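CRISPR-associated endoribonuclease Cas2 (Streptococcus pyogenes serotype M1, PDB 4QR2) probably acts as a magnesium-dependent nuclease in CRISPR adaptive immunity, forming a homodimer that joins a Cas1 dimer in a heterotetramer. Local coordinates at residues A[2-7]-A[67-72]; A[22-27]-A[37-42]. All blocks are in the same frame, centred on the assembly; numbering follows the deposited sequence.

Contact 1 (A[2-7]-A[67-72]); sequences MVLVTY and RFYLLG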
ATOM      1  N   MET A   2      11.170  -6.797   8.385  1.00 27.53           N
ATOM      2  CA  MET A   2      10.376  -6.787   7.141  1.00 28.23           C
ATOM      3  C   MET A   2       9.583  -5.500   7.180  1.00 27.08           C
ATOM      4  O   MET A   2       8.870  -5.171   8.164  1.00 30.54           O
ATOM      5  CB  MET A   2       9.448  -7.979   7.068  1.00 32.81           C
ATOM      6  CG  MET A   2      10.189  -9.286   7.422  1.00 41.98           C
ATOM      7  SD  MET A   2      11.326  -9.808   6.107  1.00 46.94           S
ATOM      8  CE  MET A   2      11.550 -11.569   6.525  1.00 51.11           C
ATOM      9  N   VAL A   3       9.714  -4.733   6.137  1.00 23.51           N
ATOM     10  CA  VAL A   3       9.098  -3.432   6.090  1.00 23.69           C
ATOM     11  C   VAL A   3       8.286  -3.343   4.811  1.00 24.80           C
ATOM     12  O   VAL A   3       8.823  -3.517   3.693  1.00 24.13           O
ATOM     13  CB  VAL A   3      10.126  -2.308   6.027  1.00 25.47           C
ATOM     14  CG1 VAL A   3       9.436  -0.951   5.848  1.00 26.57           C
ATOM     15  CG2 VAL A   3      11.023  -2.307   7.304  1.00 30.72           C
ATOM     16  N   LEU A   4       7.007  -3.095   4.980  1.00 22.41           N
ATOM     17  CA  LEU A   4       6.138  -2.756   3.828  1.00 21.39           C
ATOM     18  C   LEU A   4       6.186  -1.275   3.496  1.00 21.23           C
ATOM     19  O   LEU A   4       5.909  -0.420   4.348  1.00 20.85           O
ATOM     20  CB  LEU A   4       4.698  -3.156   4.146  1.00 20.96           C
ATOM     21  CG  LEU A   4       3.695  -3.035   3.027  1.00 22.09           C
ATOM     22  CD1 LEU A   4       3.978  -4.070   1.992  1.00 23.46           C
ATOM     23  CD2 LEU A   4       2.265  -3.120   3.502  1.00 25.58           C
ATOM     24  N   VAL A   5       6.509  -0.964   2.257  1.00 19.56           N
ATOM     25  CA  VAL A   5       6.631   0.409   1.818  1.00 19.97           C
ATOM     26  C   VAL A   5       5.451   0.703   0.891  1.00 20.63           C
ATOM     27  O   VAL A   5       5.312   0.036  -0.168  1.00 19.28           O
ATOM     28  CB  VAL A   5       7.948   0.646   1.026  1.00 20.47           C
ATOM     29  CG1 VAL A   5       8.100   2.103   0.610  1.00 20.16           C
ATOM     30  CG2 VAL A   5       9.190   0.285   1.835  1.00 21.70           C
ATOM     31  N   THR A   6       4.664   1.746   1.217  1.00 19.54           N
ATOM     32  CA  THR A   6       3.622   2.190   0.374  1.00 20.03           C
ATOM     33  C   THR A   6       3.836   3.640  -0.052  1.00 20.50           C
ATOM     34  O   THR A   6       3.977   4.546   0.752  1.00 20.91           O
ATOM     35  CB  THR A   6       2.199   1.916   1.008  1.00 19.75           C
ATOM     36  OG1 THR A   6       2.062   2.761   2.177  1.00 20.13           O
ATOM     37  CG2 THR A   6       2.004   0.490   1.507  1.00 21.16           C
ATOM     38  N   TYR A   7       3.942   3.831  -1.381  1.00 20.84           N
ATOM     39  CA  TYR A   7       4.267   5.099  -1.970  1.00 19.72           C
ATOM     40  C   TYR A   7       3.079   5.673  -2.696  1.00 20.87           C
ATOM     41  O   TYR A   7       2.530   5.054  -3.602  1.00 20.90           O
ATOM     42  CB  TYR A   7       5.462   4.962  -2.963  1.00 21.08           C
ATOM     43  CG  TYR A   7       5.942   6.268  -3.595  1.00 19.79           C
ATOM     44  CD1 TYR A   7       5.922   7.451  -2.912  1.00 18.94           C
ATOM     45  CD2 TYR A   7       6.432   6.277  -4.874  1.00 20.40           C
ATOM     46  CE1 TYR A   7       6.435   8.594  -3.443  1.00 20.90           C
ATOM     47  CE2 TYR A   7       6.931   7.413  -5.446  1.00 22.69           C
ATOM     48  CZ  TYR A   7       6.922   8.585  -4.778  1.00 23.02           C
ATOM     49  OH  TYR A   7       7.422   9.725  -5.360  1.00 23.22           O
ATOM     50  N   ARG A  67       4.677   5.510   3.503  1.00 21.10           N
ATOM     51  CA  ARG A  67       4.421   4.898   4.759  1.00 20.98           C
ATOM     52  C   ARG A  67       5.208   3.624   4.829  1.00 21.99           C
ATOM     53  O   ARG A  67       5.349   2.905   3.823  1.00 20.90           O
ATOM     54  CB  ARG A  67       2.875   4.642   4.975  1.00 19.52           C
ATOM     55  CG  ARG A  67       2.143   5.936   5.111  1.00 22.18           C
ATOM     56  CD  ARG A  67       0.634   5.746   5.171  1.00 23.80           C
ATOM     57  NE  ARG A  67       0.212   5.233   6.461  1.00 23.71           N
ATOM     58  CZ  ARG A  67      -0.030   6.006   7.510  1.00 26.61           C
ATOM     59  NH1 ARG A  67       0.247   7.311   7.439  1.00 30.62           N
ATOM     60  NH2 ARG A  67      -0.443   5.480   8.619  1.00 27.53           N
ATOM     61  N   PHE A  68       5.689   3.341   6.024  1.00 20.65           N
ATOM     62  CA  PHE A  68       6.435   2.105   6.313  1.00 21.76           C
ATOM     63  C   PHE A  68       5.718   1.330   7.386  1.00 22.81           C
ATOM     64  O   PHE A  68       5.529   1.857   8.520  1.00 22.57           O
ATOM     65  CB  PHE A  68       7.831   2.444   6.859  1.00 23.93           C
ATOM     66  CG  PHE A  68       8.663   3.293   5.960  1.00 23.47           C
ATOM     67  CD1 PHE A  68       9.152   2.783   4.819  1.00 21.96           C
ATOM     68  CD2 PHE A  68       8.929   4.622   6.280  1.00 26.25           C
ATOM     69  CE1 PHE A  68       9.980   3.541   3.954  1.00 24.37           C
ATOM     70  CE2 PHE A  68       9.722   5.419   5.433  1.00 27.22           C
ATOM     71  CZ  PHE A  68      10.219   4.873   4.242  1.00 26.65           C
ATOM     72  N   TYR A  69       5.347   0.084   7.086  1.00 23.11           N
ATOM     73  CA  TYR A  69       4.706  -0.769   8.079  1.00 22.32           C
ATOM     74  C   TYR A  69       5.656  -1.859   8.442  1.00 24.41           C
ATOM     75  O   TYR A  69       6.120  -2.600   7.598  1.00 22.37           O
ATOM     76  CB  TYR A  69       3.400  -1.395   7.517  1.00 23.19           C
ATOM     77  CG  TYR A  69       2.342  -0.355   7.161  1.00 22.24           C
ATOM     78  CD1 TYR A  69       2.345   0.296   5.984  1.00 22.24           C
ATOM     79  CD2 TYR A  69       1.335  -0.097   8.057  1.00 24.86           C
ATOM     80  CE1 TYR A  69       1.401   1.252   5.725  1.00 21.62           C
ATOM     81  CE2 TYR A  69       0.351   0.791   7.801  1.00 24.47           C
ATOM     82  CZ  TYR A  69       0.365   1.473   6.649  1.00 23.69           C
ATOM     83  OH  TYR A  69      -0.582   2.426   6.393  1.00 23.16           O
ATOM     84  N   LEU A  70       6.072  -1.870   9.706  1.00 23.64           N
ATOM     85  CA  LEU A  70       6.925  -2.916  10.236  1.00 28.63           C
ATOM     86  C   LEU A  70       6.151  -4.181  10.518  1.00 31.01           C
ATOM     87  O   LEU A  70       5.411  -4.293  11.491  1.00 35.38           O
ATOM     88  CB  LEU A  70       7.613  -2.404  11.509  1.00 35.09           C
ATOM     89  CG  LEU A  70       8.714  -1.440  11.113  1.00 44.26           C
ATOM     90  CD1 LEU A  70       8.336  -0.009  10.665  1.00 46.83           C
ATOM     91  CD2 LEU A  70       9.600  -1.457  12.338  1.00 54.58           C
ATOM     92  N   LEU A  71       6.339  -5.170   9.699  1.00 29.99           N
ATOM     93  CA  LEU A  71       5.553  -6.401   9.808  1.00 34.68           C
ATOM     94  C   LEU A  71       6.278  -7.395  10.710  1.00 38.91           C
ATOM     95  O   LEU A  71       7.509  -7.424  10.796  1.00 40.69           O
ATOM     96  CB  LEU A  71       5.344  -7.005   8.432  1.00 36.04           C
ATOM     97  CG  LEU A  71       4.697  -6.021   7.434  1.00 34.24           C
ATOM     98  CD1 LEU A  71       4.387  -6.758   6.160  1.00 37.99           C
ATOM     99  CD2 LEU A  71       3.439  -5.353   7.909  1.00 36.57           C
ATOM    100  N   GLY A  72       5.544  -8.200  11.420  1.00 40.42           N
ATOM    101  CA  GLY A  72       6.193  -9.139  12.341  1.00 43.52           C
ATOM    102  C   GLY A  72       6.739 -10.346  11.602  1.00 48.52           C
ATOM    103  O   GLY A  72       6.541 -10.480  10.395  1.00 47.22           O
TER
HETATM  104  O   HOH W   1      10.106  -7.879  10.973  1.00 43.38           O
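A central strand of the ferredoxin-like sheet pairs here with strand 65-71, the edge strand within this chain, L4 facing Y69 at the middle of an antiparallel ladder. L4 N donates to Y69 O at 2.8 Å and Y69 N donates back to L4 O, making L4 and Y69 a hydrogen-bonded pair. T6 and R67 form another: T6 N reaches R67 O at 2.9 Å, and R67 N returns to T6 O. V3 with L70 and V5 with F68 are the non-hydrogen-bonded pairs that alternate with them. At the far end a water joins M2 N to L71 O. V3, V5 and F68 share the face of the sheet covered by helix 45-58, where F48 meets the F68 ring edge to face. V5 CG2 comes to the edge of that ring, 3.9 Å from F68 CD1, while V3 CG1 reaches the same F68 CD1 obliquely. The other face, with L4, T6, R67 and Y69, meets the second subunit of the Cas2 homodimer, and R67 to Y69 pair with a strand of that chain, carrying the sheet across the interface. T6 OG1, set between backbone N and carbonyl carbon (chi1 67°), lies in the Y69 ring plane, 3.9 Å from Y69 CE1. A bend in the R67 chain (chi3 75°) brings R67 NE within 2.9 Å of Y69 OH, in the guanidinium plane. In the second subunit, Q35 bonds T6 OG1 and E40 OE2 takes both R67 NH2 and Y69 OH.

Contact 2 (A[22-27]-A[37-42]); sequences HVAKLC and SVFECS
C27 N donates to V23 O at 2.9 Å, the helical bond that sets V23 and C27 one turn apart, so that both side chains look from helix 14-27 onto strand 38-42. F39 rises from the strand to meet them, beside A24. C27 supplies the CH-pi contact: its CB sits over one face of the F39 ring, shifted toward the rim, 3.6 Å from F39 CG. With C27 SG anti to the carbonyl carbon (chi1 -73°), the sulfur lies over that face too, in a sulfur-aromatic contact 4.3 Å from the F39 ring centroid and 22° off the ring normal. Farther out on the ring, A24 CA comes obliquely to 3.6 Å from F39 CE2, and V23 CG1 stands 4.1 Å from F39 CE1. A helix laid along a strand on one face of the sheet is the layering of the ferredoxin-like fold; the axes of 22-27 and 38-42 come within 9.5 Å and are inclined by 18°. Beyond the ring, C41 SG reaches the end of the helix, 3.7 Å from C27 O. The thiols of C27 and C41 stay apart, SG to SG 4.7 Å, and form no disulfide. R33 of strand 31-35 touches both A24 and F39. Most of the contact is carbon and sulfur against the F39 ring, so helix and strand probably adhere mainly by dispersion and the exclusion of water.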
ATOM      1  N   HIS A  22      12.064   5.758  -9.893  1.00 26.00           N
ATOM      2  CA  HIS A  22      13.264   5.859  -9.046  1.00 25.36           C
ATOM      3  C   HIS A  22      13.043   5.248  -7.684  1.00 23.36           C
ATOM      4  O   HIS A  22      13.993   4.595  -7.154  1.00 24.22           O
ATOM      5  CB  HIS A  22      13.634   7.328  -8.865  1.00 25.88           C
ATOM      6  CG  HIS A  22      14.156   7.989 -10.096  1.00 34.63           C
ATOM      7  ND1 HIS A  22      14.284   9.358 -10.192  1.00 42.23           N
ATOM      8  CD2 HIS A  22      14.438   7.501 -11.327  1.00 41.24           C
ATOM      9  CE1 HIS A  22      14.711   9.675 -11.402  1.00 45.54           C
ATOM     10  NE2 HIS A  22      14.830   8.563 -12.113  1.00 43.79           N
ATOM     11  N   VAL A  23      11.844   5.476  -7.101  1.00 20.37           N
ATOM     12  CA  VAL A  23      11.425   4.748  -5.869  1.00 21.64           C
ATOM     13  C   VAL A  23      11.522   3.241  -6.028  1.00 23.19           C
ATOM     14  O   VAL A  23      12.139   2.513  -5.213  1.00 22.28           O
ATOM     15  CB  VAL A  23      10.059   5.213  -5.356  1.00 20.53           C
ATOM     16  CG1 VAL A  23       9.554   4.322  -4.249  1.00 23.04           C
ATOM     17  CG2 VAL A  23      10.199   6.659  -4.806  1.00 21.68           C
ATOM     18  N   ALA A  24      10.992   2.753  -7.126  1.00 22.80           N
ATOM     19  CA  ALA A  24      10.974   1.288  -7.346  1.00 26.11           C
ATOM     20  C   ALA A  24      12.359   0.774  -7.512  1.00 28.39           C
ATOM     21  O   ALA A  24      12.651  -0.287  -6.973  1.00 27.17           O
ATOM     22  CB  ALA A  24      10.147   0.943  -8.610  1.00 25.01           C
ATOM     23  N   LYS A  25      13.205   1.494  -8.270  1.00 24.74           N
ATOM     24  CA  LYS A  25      14.558   1.053  -8.517  1.00 28.36           C
ATOM     25  C   LYS A  25      15.323   0.879  -7.199  1.00 25.32           C
ATOM     26  O   LYS A  25      16.098  -0.114  -6.980  1.00 26.86           O
ATOM     27  CB  LYS A  25      15.276   2.021  -9.436  1.00 31.77           C
ATOM     28  CG  LYS A  25      16.613   1.537  -9.924  1.00 37.68           C
ATOM     29  CD  LYS A  25      17.212   2.571 -10.853  1.00 43.12           C
ATOM     30  CE  LYS A  25      18.539   2.098 -11.448  1.00 51.78           C
ATOM     31  NZ  LYS A  25      19.673   1.957 -10.504  1.00 53.95           N
ATOM     32  N   LEU A  26      15.079   1.791  -6.289  1.00 25.85           N
ATOM     33  CA  LEU A  26      15.692   1.725  -4.972  1.00 25.75           C
ATOM     34  C   LEU A  26      15.158   0.573  -4.153  1.00 25.54           C
ATOM     35  O   LEU A  26      15.979  -0.184  -3.598  1.00 27.15           O
ATOM     36  CB  LEU A  26      15.513   3.057  -4.240  1.00 26.39           C
ATOM     37  CG  LEU A  26      15.870   3.101  -2.740  1.00 28.55           C
ATOM     38  CD1 LEU A  26      17.277   2.775  -2.563  1.00 33.76           C
ATOM     39  CD2 LEU A  26      15.693   4.513  -2.205  1.00 30.94           C
ATOM     40  N   CYS A  27      13.809   0.443  -4.096  1.00 22.48           N
ATOM     41  CA  CYS A  27      13.146  -0.455  -3.188  1.00 23.81           C
ATOM     42  C   CYS A  27      13.390  -1.896  -3.629  1.00 23.53           C
ATOM     43  O   CYS A  27      13.557  -2.749  -2.759  1.00 26.40           O
ATOM     44  CB  CYS A  27      11.717  -0.218  -3.032  1.00 25.75           C
ATOM     45  SG  CYS A  27      11.339   1.270  -2.072  1.00 26.61           S
ATOM     46  N   SER A  37       3.039   0.367  -6.623  1.00 21.04           N
ATOM     47  CA  SER A  37       3.677   1.292  -5.663  1.00 21.81           C
ATOM     48  C   SER A  37       3.712   0.719  -4.277  1.00 22.18           C
ATOM     49  O   SER A  37       3.681   1.473  -3.289  1.00 22.90           O
ATOM     50  CB  SER A  37       2.945   2.645  -5.702  1.00 25.61           C
ATOM     51  OG  SER A  37       1.542   2.530  -5.329  1.00 27.42           O
ATOM     52  N   VAL A  38       3.779  -0.606  -4.176  1.00 21.46           N
ATOM     53  CA  VAL A  38       3.938  -1.249  -2.888  1.00 18.83           C
ATOM     54  C   VAL A  38       5.106  -2.265  -2.947  1.00 20.98           C
ATOM     55  O   VAL A  38       5.239  -3.102  -3.886  1.00 22.52           O
ATOM     56  CB  VAL A  38       2.588  -1.958  -2.442  1.00 21.31           C
ATOM     57  CG1 VAL A  38       2.736  -2.678  -1.104  1.00 22.75           C
ATOM     58  CG2 VAL A  38       1.437  -0.984  -2.344  1.00 23.16           C
ATOM     59  N   PHE A  39       5.949  -2.188  -1.911  1.00 20.75           N
ATOM     60  CA  PHE A  39       7.182  -2.967  -1.853  1.00 20.71           C
ATOM     61  C   PHE A  39       7.302  -3.700  -0.527  1.00 22.23           C
ATOM     62  O   PHE A  39       7.118  -3.141   0.528  1.00 23.02           O
ATOM     63  CB  PHE A  39       8.433  -2.115  -2.131  1.00 21.38           C
ATOM     64  CG  PHE A  39       8.280  -1.190  -3.277  1.00 19.66           C
ATOM     65  CD1 PHE A  39       7.615   0.032  -3.150  1.00 20.54           C
ATOM     66  CD2 PHE A  39       8.721  -1.566  -4.522  1.00 21.60           C
ATOM     67  CE1 PHE A  39       7.419   0.854  -4.270  1.00 22.50           C
ATOM     68  CE2 PHE A  39       8.541  -0.763  -5.618  1.00 22.97           C
ATOM     69  CZ  PHE A  39       7.864   0.450  -5.510  1.00 21.08           C
ATOM     70  N   GLU A  40       7.641  -4.986  -0.608  1.00 23.37           N
ATOM     71  CA  GLU A  40       7.906  -5.764   0.567  1.00 22.98           C
ATOM     72  C   GLU A  40       9.397  -5.906   0.739  1.00 23.58           C
ATOM     73  O   GLU A  40      10.053  -6.602  -0.050  1.00 22.43           O
ATOM     74  CB  GLU A  40       7.206  -7.113   0.435  1.00 25.12           C
ATOM     75  CG  GLU A  40       5.702  -7.072   0.612  1.00 23.85           C
ATOM     76  CD  GLU A  40       4.971  -8.381   0.330  1.00 26.66           C
ATOM     77  OE1 GLU A  40       5.625  -9.468  -0.036  1.00 25.54           O
ATOM     78  OE2 GLU A  40       3.717  -8.330   0.439  1.00 27.09           O
ATOM     79  N   CYS A  41       9.968  -5.237   1.735  1.00 24.40           N
ATOM     80  CA  CYS A  41      11.428  -5.075   1.801  1.00 23.99           C
ATOM     81  C   CYS A  41      11.960  -5.777   3.036  1.00 27.16           C
ATOM     82  O   CYS A  41      11.308  -5.859   4.050  1.00 29.59           O
ATOM     83  CB  CYS A  41      11.876  -3.597   1.816  1.00 23.36           C
ATOM     84  SG  CYS A  41      11.476  -2.728   0.323  1.00 25.16           S
ATOM     85  N   SER A  42      13.096  -6.401   2.937  1.00 24.68           N
ATOM     86  CA  SER A  42      13.666  -7.025   4.100  1.00 26.74           C
ATOM     87  C   SER A  42      14.993  -6.293   4.310  1.00 26.36           C
ATOM     88  O   SER A  42      15.893  -6.277   3.410  1.00 28.82           O
ATOM     89  CB  SER A  42      13.905  -8.513   3.848  1.00 30.40           C
ATOM     90  OG  SER A  42      14.655  -9.073   4.895  1.00 34.54           O
TER

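The centres of the two contacts lie 10 Å apart on one four-stranded antiparallel sheet. V3 O with C41 N and V5 N with F39 O, each at 2.8 Å, make probable hydrogen bonds that join contact 1 directly to contact 2, while Y7 packs on V23 of the helix. Along the chain contact 2 is nested in the loop that contact 1 closes. Contact 1 ties the first and last strands of the four together; contact 2 lays helix 14-27 on strand 38-42, the neighbour of 2-8 on its other side. Strand 2-8, thus flanked, carries D8, the predicted catalytic magnesium ligand, next to Y7. Both contacts touch the second subunit, into which strand 65-71 extends the sheet.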